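Local structure of type 2A phosphatase-associated protein 42 (Saccharomyces cerevisiae, 2V0P) at residues S91-A94 with Q95-M99; L117-Y121 with K122-P126. The protein associates with the catalytic subunits of PP2A-type phosphatases, inhibiting SIT4, and takes part in TOR signalling in response to the nitrogen source. All coordinates share one frame; numbering follows the deposited sequence.

Interaction 1. Residues S91-A94 with Q95-M99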
ATOM      1  N   SER A  91     -20.330  -9.836  14.756  1.00 45.48           N
ATOM      2  CA  SER A  91     -21.300  -9.475  13.711  1.00 45.87           C
ATOM      3  C   SER A  91     -21.189  -7.999  13.336  1.00 45.37           C
ATOM      4  O   SER A  91     -21.450  -7.613  12.193  1.00 45.97           O
ATOM      5  CB  SER A  91     -22.726  -9.832  14.126  1.00 45.89           C
ATOM      6  OG  SER A  91     -22.968  -9.482  15.476  1.00 48.41           O
ATOM      7  N   ASP A  92     -20.780  -7.185  14.306  1.00 44.67           N
ATOM      8  CA  ASP A  92     -20.567  -5.756  14.089  1.00 43.35           C
ATOM      9  C   ASP A  92     -19.336  -5.542  13.208  1.00 42.02           C
ATOM     10  O   ASP A  92     -18.178  -5.881  13.584  1.00 40.81           O
ATOM     11  CB  ASP A  92     -20.432  -5.034  15.436  1.00 44.19           C
ATOM     12  CG  ASP A  92     -20.536  -3.533  15.314  1.00 45.35           C
ATOM     13  OD1 ASP A  92     -19.963  -2.969  14.369  1.00 45.74           O
ATOM     14  OD2 ASP A  92     -21.185  -2.910  16.182  1.00 48.32           O
ATOM     15  N   VAL A  93     -19.589  -5.014  12.022  1.00 38.85           N
ATOM     16  CA  VAL A  93     -18.518  -4.797  11.041  1.00 38.39           C
ATOM     17  C   VAL A  93     -17.438  -3.810  11.494  1.00 36.58           C
ATOM     18  O   VAL A  93     -16.299  -4.057  11.263  1.00 37.99           O
ATOM     19  CB  VAL A  93     -19.069  -4.387   9.630  1.00 38.55           C
ATOM     20  CG1 VAL A  93     -18.106  -3.470   8.902  1.00 36.11           C
ATOM     21  CG2 VAL A  93     -19.339  -5.622   8.787  1.00 40.18           C
ATOM     22  N   ALA A  94     -17.808  -2.708  12.138  1.00 36.43           N
ATOM     23  CA  ALA A  94     -16.831  -1.758  12.673  1.00 35.07           C
ATOM     24  C   ALA A  94     -15.925  -2.424  13.717  1.00 35.21           C
ATOM     25  O   ALA A  94     -14.700  -2.213  13.723  1.00 32.43           O
ATOM     26  CB  ALA A  94     -17.543  -0.528  13.266  1.00 36.07           C
ATOM     27  N   GLN A  95     -16.537  -3.264  14.547  1.00 33.76           N
ATOM     28  CA  GLN A  95     -15.883  -3.875  15.676  1.00 34.69           C
ATOM     29  C   GLN A  95     -14.866  -4.898  15.220  1.00 33.67           C
ATOM     30  O   GLN A  95     -13.764  -4.981  15.761  1.00 34.69           O
ATOM     31  CB  GLN A  95     -16.912  -4.531  16.597  1.00 35.13           C
ATOM     32  CG  GLN A  95     -17.789  -3.547  17.317  1.00 40.93           C
ATOM     33  CD  GLN A  95     -17.055  -2.766  18.388  1.00 47.65           C
ATOM     34  OE1 GLN A  95     -17.060  -1.531  18.381  1.00 50.67           O
ATOM     35  NE2 GLN A  95     -16.441  -3.480  19.332  1.00 49.35           N
ATOM     36  N   ARG A  96     -15.253  -5.656  14.209  1.00 32.63           N
ATOM     37  CA  ARG A  96     -14.424  -6.668  13.625  1.00 33.60           C
ATOM     38  C   ARG A  96     -13.218  -6.097  12.868  1.00 33.11           C
ATOM     39  O   ARG A  96     -12.100  -6.575  13.089  1.00 34.71           O
ATOM     40  CB  ARG A  96     -15.289  -7.728  12.928  1.00 33.30           C
ATOM     41  CG  ARG A  96     -15.113  -8.058  11.505  1.00 36.77           C
ATOM     42  CD  ARG A  96     -16.152  -9.104  11.173  1.00 36.73           C
ATOM     43  NE  ARG A  96     -16.888  -8.843   9.933  1.00 44.36           N
ATOM     44  CZ  ARG A  96     -18.164  -9.159   9.751  1.00 46.44           C
ATOM     45  NH1 ARG A  96     -18.857  -9.741  10.729  1.00 49.11           N
ATOM     46  NH2 ARG A  96     -18.760  -8.889   8.594  1.00 50.06           N
ATOM     47  N   GLN A  97     -13.426  -5.011  12.113  1.00 31.68           N
ATOM     48  CA  GLN A  97     -12.378  -4.314  11.489  1.00 32.08           C
ATOM     49  C   GLN A  97     -11.475  -3.579  12.458  1.00 32.58           C
ATOM     50  O   GLN A  97     -10.244  -3.591  12.283  1.00 31.73           O
ATOM     51  CB  GLN A  97     -12.876  -3.397  10.355  1.00 33.48           C
ATOM     52  CG  GLN A  97     -13.404  -4.188   9.162  1.00 33.48           C
ATOM     53  CD  GLN A  97     -14.037  -3.322   8.119  1.00 33.45           C
ATOM     54  OE1 GLN A  97     -13.642  -2.177   7.936  1.00 32.92           O
ATOM     55  NE2 GLN A  97     -15.066  -3.851   7.449  1.00 33.05           N
ATOM     56  N   SER A  98     -12.062  -2.956  13.467  1.00 30.36           N
ATOM     57  CA  SER A  98     -11.269  -2.259  14.468  1.00 31.66           C
ATOM     58  C   SER A  98     -10.354  -3.240  15.234  1.00 31.43           C
ATOM     59  O   SER A  98      -9.206  -2.958  15.442  1.00 32.20           O
ATOM     60  CB  SER A  98     -12.159  -1.513  15.444  1.00 29.61           C
ATOM     61  OG  SER A  98     -12.888  -0.463  14.793  1.00 36.98           O
HETATM   62  N   MSE A  99     -10.909  -4.368  15.643  1.00 31.50           N
HETATM   63  CA  MSE A  99     -10.153  -5.472  16.281  1.00 34.48           C
HETATM   64  C   MSE A  99      -8.921  -5.870  15.440  1.00 33.24           C
HETATM   65  O   MSE A  99      -7.841  -6.038  15.962  1.00 34.11           O
HETATM   66  CB  MSE A  99     -11.055  -6.680  16.509  1.00 31.75           C
HETATM   67  CG  MSE A  99     -11.671  -6.791  17.885  1.00 42.97           C
HETATM   68 SE   MSE A  99     -10.396  -6.570  19.378  1.00 53.01          SE
HETATM   69  CE  MSE A  99      -8.860  -7.528  18.896  1.00 53.00           C
TER
HETATM   70  O   HOH W   1     -16.044  -5.845   9.189  1.00174.53           O
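The guanidinium of R96 carries the CG2 methyl of V93 over one of its faces, with V93 CG2 3.3 Å from R96 NH2, while the carbonyl oxygen of S91 approaches obliquely at NH1. That NH1 is hydrogen-bonded to the backbone oxygen of D90, so the cation is turned back toward the residues ahead of the helix. The carboxylate of D92 crosses the Q95 side chain at a slant, its plane 68° from that of the amide, and the two side chains meet through carbon, D92 CG lying 3.4 Å from Q95 CG. D92 turns its carboxylate away from its own backbone nitrogen (chi1 -166°), which brings OD1 to the amides of A94 and Q95; both bonds are weak, the one from Q95 N to D92 OD1 spanning 3.4 Å. Q97 runs alongside V93, and a water joins its NE2 to V93 O, while its OE1 is hydrogen-bonded to NE2 of Q97 of the second subunit. S98 grips A94 O twice, N and OG coming from opposite faces of the carbonyl plane, with OG to A94 O at 2.7 Å; a short hydroxyl suits this return to its own helix. V93 also packs on V93 of the second subunit. D92 thus holds the N-cap position, a usual place for aspartate, and opens helix 93-120 within the contact with the second subunit.

Interaction 2. Residues L117-Y121 with K122-P126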
ATOM      1  N   LEU A 117      14.842  -7.063  22.946  1.00 33.95           N
ATOM      2  CA  LEU A 117      15.412  -8.108  23.803  1.00 35.45           C
ATOM      3  C   LEU A 117      16.733  -8.554  23.216  1.00 34.61           C
ATOM      4  O   LEU A 117      17.689  -8.655  23.964  1.00 35.35           O
ATOM      5  CB  LEU A 117      14.478  -9.300  23.920  1.00 34.90           C
ATOM      6  CG  LEU A 117      14.939 -10.486  24.803  1.00 36.63           C
ATOM      7  CD1 LEU A 117      15.060 -10.057  26.197  1.00 37.13           C
ATOM      8  CD2 LEU A 117      13.921 -11.547  24.691  1.00 35.31           C
ATOM      9  N   LEU A 118      16.792  -8.793  21.903  1.00 32.11           N
ATOM     10  CA  LEU A 118      18.045  -9.204  21.276  1.00 35.00           C
ATOM     11  C   LEU A 118      19.117  -8.120  21.400  1.00 35.92           C
ATOM     12  O   LEU A 118      20.296  -8.406  21.701  1.00 37.35           O
ATOM     13  CB  LEU A 118      17.885  -9.615  19.826  1.00 32.97           C
ATOM     14  CG  LEU A 118      17.075 -10.821  19.439  1.00 35.13           C
ATOM     15  CD1 LEU A 118      16.988 -10.876  17.922  1.00 40.39           C
ATOM     16  CD2 LEU A 118      17.683 -12.089  19.981  1.00 38.66           C
ATOM     17  N   GLN A 119      18.695  -6.879  21.188  1.00 36.23           N
ATOM     18  CA  GLN A 119      19.542  -5.733  21.422  1.00 37.61           C
ATOM     19  C   GLN A 119      20.068  -5.679  22.873  1.00 36.24           C
ATOM     20  O   GLN A 119      21.214  -5.355  23.113  1.00 34.75           O
ATOM     21  CB  GLN A 119      18.773  -4.456  21.081  1.00 38.17           C
ATOM     22  CG  GLN A 119      19.628  -3.190  21.063  1.00 41.73           C
ATOM     23  CD  GLN A 119      18.872  -2.009  20.497  1.00 46.72           C
ATOM     24  OE1 GLN A 119      17.982  -1.446  21.150  1.00 50.59           O
ATOM     25  NE2 GLN A 119      19.221  -1.618  19.275  1.00 50.10           N
ATOM     26  N   ASP A 120      19.206  -5.967  23.839  1.00 37.31           N
ATOM     27  CA  ASP A 120      19.601  -5.997  25.243  1.00 36.58           C
ATOM     28  C   ASP A 120      20.697  -7.068  25.515  1.00 36.78           C
ATOM     29  O   ASP A 120      21.561  -6.894  26.400  1.00 37.64           O
ATOM     30  CB  ASP A 120      18.377  -6.268  26.114  1.00 38.50           C
ATOM     31  CG  ASP A 120      17.481  -5.056  26.254  1.00 39.56           C
ATOM     32  OD1 ASP A 120      17.944  -3.931  26.011  1.00 42.67           O
ATOM     33  OD2 ASP A 120      16.312  -5.240  26.634  1.00 45.75           O
ATOM     34  N   TYR A 121      20.659  -8.146  24.744  1.00 35.09           N
ATOM     35  CA  TYR A 121      21.656  -9.212  24.807  1.00 34.72           C
ATOM     36  C   TYR A 121      22.815  -9.000  23.854  1.00 35.36           C
ATOM     37  O   TYR A 121      23.674  -9.851  23.698  1.00 35.69           O
ATOM     38  CB  TYR A 121      21.016 -10.551  24.594  1.00 35.33           C
ATOM     39  CG  TYR A 121      20.504 -11.111  25.921  1.00 34.97           C
ATOM     40  CD1 TYR A 121      19.241 -10.766  26.420  1.00 36.12           C
ATOM     41  CD2 TYR A 121      21.320 -11.912  26.708  1.00 40.00           C
ATOM     42  CE1 TYR A 121      18.792 -11.248  27.660  1.00 39.98           C
ATOM     43  CE2 TYR A 121      20.876 -12.404  27.934  1.00 33.08           C
ATOM     44  CZ  TYR A 121      19.647 -12.065  28.413  1.00 37.03           C
ATOM     45  OH  TYR A 121      19.251 -12.573  29.626  1.00 38.85           O
ATOM     46  N   LYS A 122      22.828  -7.840  23.220  1.00 36.63           N
ATOM     47  CA  LYS A 122      23.881  -7.493  22.274  1.00 37.05           C
ATOM     48  C   LYS A 122      23.972  -8.556  21.189  1.00 36.84           C
ATOM     49  O   LYS A 122      25.050  -9.046  20.899  1.00 37.45           O
ATOM     50  CB  LYS A 122      25.208  -7.293  23.017  1.00 37.02           C
ATOM     51  CG  LYS A 122      25.185  -6.159  24.031  1.00 37.99           C
ATOM     52  CD  LYS A 122      26.585  -5.675  24.394  1.00 46.29           C
ATOM     53  CE  LYS A 122      27.251  -4.917  23.213  1.00 49.08           C
ATOM     54  NZ  LYS A 122      28.679  -4.554  23.449  1.00 51.40           N
ATOM     55  N   LEU A 123      22.820  -8.919  20.610  1.00 36.09           N
ATOM     56  CA  LEU A 123      22.738  -9.914  19.566  1.00 36.30           C
ATOM     57  C   LEU A 123      22.257  -9.350  18.233  1.00 36.49           C
ATOM     58  O   LEU A 123      22.324 -10.011  17.225  1.00 37.12           O
ATOM     59  CB  LEU A 123      21.859 -11.107  19.975  1.00 37.61           C
ATOM     60  CG  LEU A 123      22.464 -12.108  20.963  1.00 40.71           C
ATOM     61  CD1 LEU A 123      21.420 -13.075  21.495  1.00 43.68           C
ATOM     62  CD2 LEU A 123      23.620 -12.848  20.297  1.00 43.46           C
ATOM     63  N   LEU A 124      21.839  -8.109  18.226  1.00 36.38           N
ATOM     64  CA  LEU A 124      21.107  -7.595  17.093  1.00 37.42           C
ATOM     65  C   LEU A 124      22.036  -7.189  15.912  1.00 36.11           C
ATOM     66  O   LEU A 124      22.844  -6.311  16.032  1.00 38.27           O
ATOM     67  CB  LEU A 124      20.159  -6.470  17.554  1.00 37.11           C
ATOM     68  CG  LEU A 124      18.969  -6.144  16.613  1.00 37.79           C
ATOM     69  CD1 LEU A 124      18.131  -7.370  16.296  1.00 37.25           C
ATOM     70  CD2 LEU A 124      18.104  -5.033  17.179  1.00 36.20           C
ATOM     71  N   ASP A 125      21.924  -7.899  14.811  1.00 36.48           N
ATOM     72  CA  ASP A 125      22.463  -7.475  13.520  1.00 37.66           C
ATOM     73  C   ASP A 125      22.371  -5.945  13.366  1.00 37.07           C
ATOM     74  O   ASP A 125      21.314  -5.367  13.594  1.00 37.27           O
ATOM     75  CB  ASP A 125      21.644  -8.147  12.418  1.00 39.21           C
ATOM     76  CG  ASP A 125      22.322  -8.101  11.063  1.00 40.50           C
ATOM     77  OD1 ASP A 125      22.744  -7.009  10.648  1.00 44.42           O
ATOM     78  OD2 ASP A 125      22.409  -9.158  10.404  1.00 41.11           O
ATOM     79  N   PRO A 126      23.465  -5.285  12.978  1.00 38.16           N
ATOM     80  CA  PRO A 126      23.362  -3.838  12.958  1.00 37.93           C
ATOM     81  C   PRO A 126      22.370  -3.331  11.881  1.00 36.81           C
ATOM     82  O   PRO A 126      21.815  -2.262  12.035  1.00 37.38           O
ATOM     83  CB  PRO A 126      24.787  -3.393  12.711  1.00 37.72           C
ATOM     84  CG  PRO A 126      25.409  -4.518  11.986  1.00 39.86           C
ATOM     85  CD  PRO A 126      24.781  -5.750  12.506  1.00 37.91           C
TER
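L118 meets both leucines that follow the helix, crossing each at about a right angle: its CD2 lies 4.2 Å from L123 CD1, and its CD1 lies 4.0 Å from L124 CD1. The fork of L118 thus serves two neighbours, one methyl apiece, as a branched leucine can. A chi1 of -159° swings L124 CG round beside its own carbonyl carbon, and its other methyl, CD2, rests 4.0 Å from Q119 CB, the two side chains crossing obliquely. The same CD1 methyl of L123 also touches Y121 CB (4.0 Å); the Y121 ring leads away from the turn and has L117 O lying in its plane at the edge. This folding back depends on K122, whose positive phi (56°) reverses the chain and whose amine-tipped chain suits an exposed corner. L123 N then bonds to L118 O at 2.8 Å and K122 N to Q119 O at 3.0 Å, each donor above the carbonyl plane: a Schellman motif. Beyond it, D125 caps L127 N and pairs with R172. Chemically, the backbone bonds give Q119 O an amide partner and L118 O a stronger one than its weak bond from Y121 N, while buried L118 and L124 pack on helix 199-231 and L123 on I62 and L73.

In the fold
Interactions 1 and 2 mark the two ends of the same helix, 93-120, the first at its start and the second where it stops and leads into helix 126-133. They follow in series along the chain, on opposite sides of the chain's centre, with centres 37 Å apart; a gap of about 24 Å between nearest atoms keeps them from touching. Their surroundings differ: residues 91-99 lie at the surface within the contact with the second subunit, whereas residues 117-126 are touched by no other chain of the assembly and adjoin helices 126-133 and 199-231. Together they delimit one long rod of the all-helical, tetratricopeptide repeat-like N-terminal domain of this phosphatase-associated protein.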